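PDB 6VVE: Dot/Icm T4SS effector from Legionella pneumophila, which is an effector kinase that binds ADP with manganese and is activated by inositol hexakisphosphate from the host cell. Local coordinates for residues Gly228-Leu233 / Lys258-Asn263; Phe117-His122 / Glu126-Gly131. One frame throughout, in Å; residues are numbered along the deposited sequence.

Contact 1 of 2, residues Gly228-Leu233 / Lys258-Asn263; sequences GKDQWL and KWYENN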
loop_
_atom_site.group_PDB
_atom_site.type_symbol
_atom_site.label_atom_id
_atom_site.label_comp_id
_atom_site.label_asym_id
_atom_site.label_seq_id
_atom_site.Cartn_x
_atom_site.Cartn_y
_atom_site.Cartn_z
ATOM N N GLY A 228 -11.919 -3.048 -3.647
ATOM C CA GLY A 228 -10.485 -3.110 -3.427
ATOM C C GLY A 228 -9.723 -3.596 -4.644
ATOM O O GLY A 228 -8.668 -3.054 -4.975
ATOM N N LYS A 229 -10.248 -4.620 -5.332
ATOM C CA LYS A 229 -9.563 -5.148 -6.503
ATOM C C LYS A 229 -9.510 -4.135 -7.641
ATOM O O LYS A 229 -8.598 -4.201 -8.474
ATOM C CB LYS A 229 -10.241 -6.435 -6.972
ATOM C CG LYS A 229 -9.947 -7.643 -6.076
ATOM C CD LYS A 229 -10.254 -8.961 -6.773
ATOM C CE LYS A 229 -9.222 -9.293 -7.849
ATOM N NZ LYS A 229 -7.860 -9.518 -7.284
ATOM N N ASP A 230 -10.469 -3.207 -7.700
ATOM C CA ASP A 230 -10.495 -2.157 -8.711
ATOM C C ASP A 230 -10.021 -0.822 -8.161
ATOM O O ASP A 230 -10.170 0.205 -8.827
ATOM C CB ASP A 230 -11.909 -2.008 -9.291
ATOM C CG ASP A 230 -12.359 -3.261 -10.050
ATOM O OD1 ASP A 230 -11.486 -4.093 -10.398
ATOM O OD2 ASP A 230 -13.580 -3.410 -10.290
ATOM N N GLN A 231 -9.462 -0.816 -6.953
ATOM C CA GLN A 231 -8.999 0.416 -6.326
ATOM C C GLN A 231 -8.115 1.217 -7.267
ATOM O O GLN A 231 -8.322 2.424 -7.461
ATOM C CB GLN A 231 -8.241 0.052 -5.042
ATOM C CG GLN A 231 -7.939 1.181 -4.108
ATOM C CD GLN A 231 -7.331 0.676 -2.814
ATOM O OE1 GLN A 231 -6.230 0.124 -2.804
ATOM N NE2 GLN A 231 -8.063 0.829 -1.725
ATOM N N TRP A 232 -7.114 0.557 -7.851
ATOM C CA TRP A 232 -6.171 1.231 -8.738
ATOM C C TRP A 232 -6.889 2.011 -9.833
ATOM O O TRP A 232 -6.444 3.096 -10.233
ATOM C CB TRP A 232 -5.234 0.195 -9.370
ATOM C CG TRP A 232 -5.975 -0.774 -10.237
ATOM C CD1 TRP A 232 -6.596 -1.922 -9.836
ATOM C CD2 TRP A 232 -6.184 -0.676 -11.648
ATOM N NE1 TRP A 232 -7.186 -2.544 -10.917
ATOM C CE2 TRP A 232 -6.943 -1.795 -12.039
ATOM C CE3 TRP A 232 -5.816 0.258 -12.617
ATOM C CZ2 TRP A 232 -7.320 -2.014 -13.362
ATOM C CZ3 TRP A 232 -6.192 0.034 -13.939
ATOM C CH2 TRP A 232 -6.937 -1.087 -14.293
ATOM N N LEU A 233 -8.001 1.470 -10.337
ATOM C CA LEU A 233 -8.718 2.128 -11.424
ATOM C C LEU A 233 -9.387 3.406 -10.947
ATOM O O LEU A 233 -9.420 4.407 -11.685
ATOM C CB LEU A 233 -9.749 1.169 -12.012
ATOM C CG LEU A 233 -10.549 1.638 -13.222
ATOM C CD1 LEU A 233 -9.653 1.794 -14.434
ATOM C CD2 LEU A 233 -11.693 0.658 -13.512
ATOM N N LYS A 258 -23.002 0.666 -12.871
ATOM C CA LYS A 258 -23.995 -0.171 -13.529
ATOM C C LYS A 258 -23.450 -1.569 -13.769
ATOM O O LYS A 258 -24.208 -2.541 -13.746
ATOM C CB LYS A 258 -24.428 0.460 -14.849
ATOM C CG LYS A 258 -25.735 -0.100 -15.397
ATOM C CD LYS A 258 -26.035 0.442 -16.786
ATOM C CE LYS A 258 -27.483 0.170 -17.193
ATOM N NZ LYS A 258 -27.900 -1.233 -16.919
ATOM N N TRP A 259 -22.143 -1.688 -14.012
ATOM C CA TRP A 259 -21.541 -2.998 -14.223
ATOM C C TRP A 259 -21.574 -3.818 -12.940
ATOM O O TRP A 259 -21.969 -4.990 -12.952
ATOM C CB TRP A 259 -20.105 -2.835 -14.734
ATOM C CG TRP A 259 -19.516 -4.097 -15.289
ATOM C CD1 TRP A 259 -19.623 -4.549 -16.566
ATOM C CD2 TRP A 259 -18.717 -5.056 -14.586
ATOM N NE1 TRP A 259 -18.950 -5.738 -16.704
ATOM C CE2 TRP A 259 -18.381 -6.069 -15.504
ATOM C CE3 TRP A 259 -18.250 -5.153 -13.273
ATOM C CZ2 TRP A 259 -17.607 -7.180 -15.150
ATOM C CZ3 TRP A 259 -17.482 -6.255 -12.921
ATOM C CH2 TRP A 259 -17.166 -7.251 -13.860
ATOM N N TYR A 260 -21.152 -3.217 -11.821
ATOM C CA TYR A 260 -21.174 -3.925 -10.542
ATOM C C TYR A 260 -22.585 -4.410 -10.224
ATOM O O TYR A 260 -22.788 -5.561 -9.816
ATOM C CB TYR A 260 -20.669 -3.013 -9.419
ATOM C CG TYR A 260 -19.205 -2.629 -9.500
ATOM C CD1 TYR A 260 -18.258 -3.510 -10.006
ATOM C CD2 TYR A 260 -18.775 -1.395 -9.062
ATOM C CE1 TYR A 260 -16.923 -3.158 -10.079
ATOM C CE2 TYR A 260 -17.432 -1.030 -9.124
ATOM C CZ TYR A 260 -16.515 -1.922 -9.634
ATOM O OH TYR A 260 -15.190 -1.560 -9.702
ATOM N N GLU A 261 -23.580 -3.538 -10.410
ATOM C CA GLU A 261 -24.951 -3.901 -10.069
ATOM C C GLU A 261 -25.426 -5.095 -10.876
ATOM O O GLU A 261 -26.264 -5.872 -10.398
ATOM C CB GLU A 261 -25.881 -2.710 -10.293
ATOM C CG GLU A 261 -25.578 -1.512 -9.397
ATOM C CD GLU A 261 -26.379 -0.279 -9.773
ATOM O OE1 GLU A 261 -27.324 -0.406 -10.584
ATOM O OE2 GLU A 261 -26.062 0.818 -9.261
ATOM N N ASN A 262 -24.909 -5.263 -12.097
ATOM C CA ASN A 262 -25.375 -6.319 -12.992
ATOM C C ASN A 262 -24.380 -7.457 -13.147
ATOM O O ASN A 262 -24.691 -8.442 -13.826
ATOM C CB ASN A 262 -25.707 -5.731 -14.367
ATOM C CG ASN A 262 -26.935 -4.837 -14.334
ATOM O OD1 ASN A 262 -28.063 -5.319 -14.384
ATOM N ND2 ASN A 262 -26.716 -3.529 -14.236
ATOM N N ASN A 263 -23.198 -7.362 -12.530
ATOM C CA ASN A 263 -22.202 -8.449 -12.512
ATOM C C ASN A 263 -21.789 -8.633 -11.048
ATOM O O ASN A 263 -20.742 -8.133 -10.621
ATOM C CB ASN A 263 -21.012 -8.131 -13.410
ATOM C CG ASN A 263 -21.419 -7.891 -14.860
ATOM O OD1 ASN A 263 -21.388 -8.804 -15.689
ATOM N ND2 ASN A 263 -21.807 -6.656 -15.171
#
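The carboxylate oxygen OD2 of Asp230 takes a short hydrogen bond from Tyr260, with OH of Tyr260 2.5 Å from OD2 of Asp230. The phenol proton goes to the anti lone pair of OD2, the one turned away from OD1. Carboxylate and ring lie nearly coplanar, their planes 16° apart, and OD2 sits at the ring edge, 3.4 Å from CE1 of Tyr260. The side chains meet head-on, with CA of Asp230 and CA of Tyr260 11.0 Å apart. In Tyr260 CG stands anti to the carbonyl carbon (chi1 -67°), and the long ring carries the hydroxyl across to the acid.

Asp230 OD2 also accepts from the backbone N of Leu268 and OD1 is bonded to OG of Ser269, which hold the carboxylate on both oxygens, while the Tyr260 hydroxyl is also bonded to that of Tyr234. Several polar partners round a buried carboxylate would probably favour its charged form. Behind the tyrosine the helix end is tied by Asn263, whose ND2 reaches O of Trp259 at 2.8 Å and lies above one face of the indole, near its rim.

Asp230 occupies the break between helices 219-229 and 231-239, and Tyr260 projects from the last turn of helix 253-262, so the pair joins three helices of the kinase's helical part, with helix 272-280 packing beside Leu233 and Trp259.

Contact 2 of 2, residues Phe117-His122 / Glu126-Gly131; sequences FFLKYH and EHFVLG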
loop_
_atom_site.group_PDB
_atom_site.type_symbol
_atom_site.label_atom_id
_atom_site.label_comp_id
_atom_site.label_asym_id
_atom_site.label_seq_id
_atom_site.Cartn_x
_atom_site.Cartn_y
_atom_site.Cartn_z
ATOM N N PHE A 117 7.275 -8.402 2.310
ATOM C CA PHE A 117 7.921 -9.395 1.455
ATOM C C PHE A 117 7.201 -9.528 0.118
ATOM O O PHE A 117 7.842 -9.664 -0.931
ATOM C CB PHE A 117 7.984 -10.755 2.157
ATOM C CG PHE A 117 9.194 -10.922 3.033
ATOM C CD1 PHE A 117 10.416 -11.282 2.479
ATOM C CD2 PHE A 117 9.114 -10.714 4.398
ATOM C CE1 PHE A 117 11.536 -11.436 3.276
ATOM C CE2 PHE A 117 10.231 -10.853 5.199
ATOM C CZ PHE A 117 11.445 -11.214 4.639
ATOM N N PHE A 118 5.868 -9.499 0.135
ATOM C CA PHE A 118 5.120 -9.478 -1.119
ATOM C C PHE A 118 5.560 -8.304 -1.984
ATOM O O PHE A 118 5.837 -8.466 -3.179
ATOM C CB PHE A 118 3.617 -9.400 -0.841
ATOM C CG PHE A 118 2.786 -9.199 -2.081
ATOM C CD1 PHE A 118 2.568 -7.923 -2.593
ATOM C CD2 PHE A 118 2.229 -10.282 -2.737
ATOM C CE1 PHE A 118 1.821 -7.739 -3.736
ATOM C CE2 PHE A 118 1.470 -10.099 -3.886
ATOM C CZ PHE A 118 1.268 -8.830 -4.380
ATOM N N LEU A 119 5.640 -7.106 -1.387
ATOM C CA LEU A 119 6.043 -5.928 -2.143
ATOM C C LEU A 119 7.435 -6.102 -2.731
ATOM O O LEU A 119 7.667 -5.769 -3.902
ATOM C CB LEU A 119 5.987 -4.686 -1.254
ATOM C CG LEU A 119 4.617 -4.258 -0.747
ATOM C CD1 LEU A 119 4.753 -3.031 0.184
ATOM C CD2 LEU A 119 3.674 -3.961 -1.888
ATOM N N LYS A 120 8.374 -6.628 -1.939
ATOM C CA LYS A 120 9.723 -6.850 -2.444
ATOM C C LYS A 120 9.720 -7.821 -3.617
ATOM O O LYS A 120 10.360 -7.573 -4.648
ATOM C CB LYS A 120 10.631 -7.358 -1.321
ATOM C CG LYS A 120 12.048 -7.673 -1.776
ATOM C CD LYS A 120 12.925 -8.129 -0.623
ATOM C CE LYS A 120 14.268 -8.644 -1.133
ATOM N NZ LYS A 120 15.223 -8.921 -0.026
ATOM N N TYR A 121 9.011 -8.942 -3.477
ATOM C CA TYR A 121 8.990 -9.961 -4.515
ATOM C C TYR A 121 8.260 -9.509 -5.776
ATOM O O TYR A 121 8.297 -10.232 -6.783
ATOM C CB TYR A 121 8.350 -11.238 -3.972
ATOM C CG TYR A 121 9.138 -11.881 -2.837
ATOM C CD1 TYR A 121 10.474 -11.592 -2.644
ATOM C CD2 TYR A 121 8.531 -12.771 -1.961
ATOM C CE1 TYR A 121 11.195 -12.178 -1.608
ATOM C CE2 TYR A 121 9.234 -13.364 -0.934
ATOM C CZ TYR A 121 10.565 -13.067 -0.759
ATOM O OH TYR A 121 11.280 -13.644 0.267
ATOM N N HIS A 122 7.605 -8.345 -5.748
ATOM C CA HIS A 122 7.027 -7.743 -6.937
ATOM C C HIS A 122 7.710 -6.442 -7.332
ATOM O O HIS A 122 7.271 -5.793 -8.284
ATOM C CB HIS A 122 5.531 -7.502 -6.723
ATOM C CG HIS A 122 4.729 -8.761 -6.621
ATOM N ND1 HIS A 122 4.889 -9.664 -5.592
ATOM C CD2 HIS A 122 3.773 -9.277 -7.428
ATOM C CE1 HIS A 122 4.059 -10.677 -5.766
ATOM N NE2 HIS A 122 3.372 -10.468 -6.874
ATOM N N GLU A 126 8.938 0.307 -2.917
ATOM C CA GLU A 126 9.244 1.729 -2.820
ATOM C C GLU A 126 7.998 2.609 -2.850
ATOM O O GLU A 126 8.062 3.759 -2.410
ATOM C CB GLU A 126 10.188 2.135 -3.964
ATOM C CG GLU A 126 9.616 1.888 -5.361
ATOM C CD GLU A 126 10.206 0.662 -6.040
ATOM O OE1 GLU A 126 10.435 -0.361 -5.353
ATOM O OE2 GLU A 126 10.449 0.730 -7.264
ATOM N N HIS A 127 6.880 2.106 -3.361
ATOM C CA HIS A 127 5.664 2.899 -3.525
ATOM C C HIS A 127 4.764 2.882 -2.298
ATOM O O HIS A 127 3.744 3.578 -2.283
ATOM C CB HIS A 127 4.869 2.397 -4.733
ATOM C CG HIS A 127 5.533 2.667 -6.053
ATOM N ND1 HIS A 127 5.533 3.914 -6.645
ATOM C CD2 HIS A 127 6.205 1.849 -6.899
ATOM C CE1 HIS A 127 6.184 3.854 -7.794
ATOM N NE2 HIS A 127 6.605 2.613 -7.969
ATOM N N PHE A 128 5.104 2.112 -1.275
ATOM C CA PHE A 128 4.277 1.969 -0.087
ATOM C C PHE A 128 5.143 2.156 1.151
ATOM O O PHE A 128 6.279 1.675 1.207
ATOM C CB PHE A 128 3.594 0.597 -0.054
ATOM C CG PHE A 128 2.822 0.278 -1.302
ATOM C CD1 PHE A 128 3.465 -0.269 -2.408
ATOM C CD2 PHE A 128 1.465 0.537 -1.385
ATOM C CE1 PHE A 128 2.758 -0.553 -3.567
ATOM C CE2 PHE A 128 0.758 0.254 -2.539
ATOM C CZ PHE A 128 1.409 -0.293 -3.634
ATOM N N VAL A 129 4.612 2.857 2.146
ATOM C CA VAL A 129 5.365 3.198 3.361
ATOM C C VAL A 129 4.791 2.302 4.459
ATOM O O VAL A 129 3.870 2.659 5.184
ATOM C CB VAL A 129 5.277 4.671 3.709
ATOM C CG1 VAL A 129 5.987 4.939 5.029
ATOM C CG2 VAL A 129 5.863 5.517 2.602
ATOM N N LEU A 130 5.410 1.133 4.642
ATOM C CA LEU A 130 5.042 0.243 5.734
ATOM C C LEU A 130 5.980 0.463 6.924
ATOM O O LEU A 130 6.985 1.183 6.839
ATOM C CB LEU A 130 5.076 -1.216 5.279
ATOM C CG LEU A 130 3.965 -1.619 4.308
ATOM C CD1 LEU A 130 4.167 -3.046 3.795
ATOM C CD2 LEU A 130 2.606 -1.495 4.982
ATOM N N GLY A 131 5.641 -0.173 8.039
ATOM C CA GLY A 131 6.389 0.022 9.265
ATOM C C GLY A 131 5.959 -0.995 10.292
ATOM O O GLY A 131 5.284 -1.970 9.968
#
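Leu119, near the end of helix 102-121, faces Phe128 in an extended run that follows a short 3-10 turn, with CA of Leu119 and CA of Phe128 8.3 Å apart. In this kinase fold the helix follows the third strand of the five-stranded antiparallel sheet and the run leads into strand 132-134, consistent with helix αC of protein kinases and the αC-β4 loop after it. Leu119 carries the helix side of the contact. Its CD2 meets the Phe128 ring obliquely, 3.7 Å from CD1 and 3.9 Å from CE1 of Phe128, the two side chains crossing at about a right angle. The other methyl, CD1 of Leu119, touches both partners: it rests 3.8 Å from CB of Phe128 and meets CD1 of Leu130 tip to tip. In Leu119 chi1 (-65°) puts CG beside the backbone N, and chi2 (177°) turns the methyls to their partners.

Beyond these three, Phe210 meets the Phe128 ring edge-to-face, and Leu130 also packs on Ile112 and Gln116 of the same helix. Val129, between the two apolar residues, points away from the helix and touches the bound ADP; the contact thus backs one wall of the nucleotide pocket. His122 folds back: its ND1 donates to O of Phe118 at 2.9 Å (N-H...O angle 141°), and CZ of Phe118 lies 3.6 Å above the centre of the imidazole.

Overall arrangement
Contact 2 is buried, with its centre about 7 Å from the centre of the chain, whereas contact 1 is only partly buried and lies about 19 Å out. Their chemistry follows: contact 2 is wholly apolar, leucine methyls against leucine and phenylalanine, while contact 1 consists of one polar bond between an acid and a phenol. Contact 2 joins a helix to a loop four residues further on, beside the nucleotide; contact 1 brings together segments 25 residues apart. They share no secondary-structure element, but helix 159-174 touches side chains from both. The centres of contact 1 and contact 2 are about 25 Å apart. The nearest atoms of contact 1 and contact 2 are about 7 Å apart and do not touch.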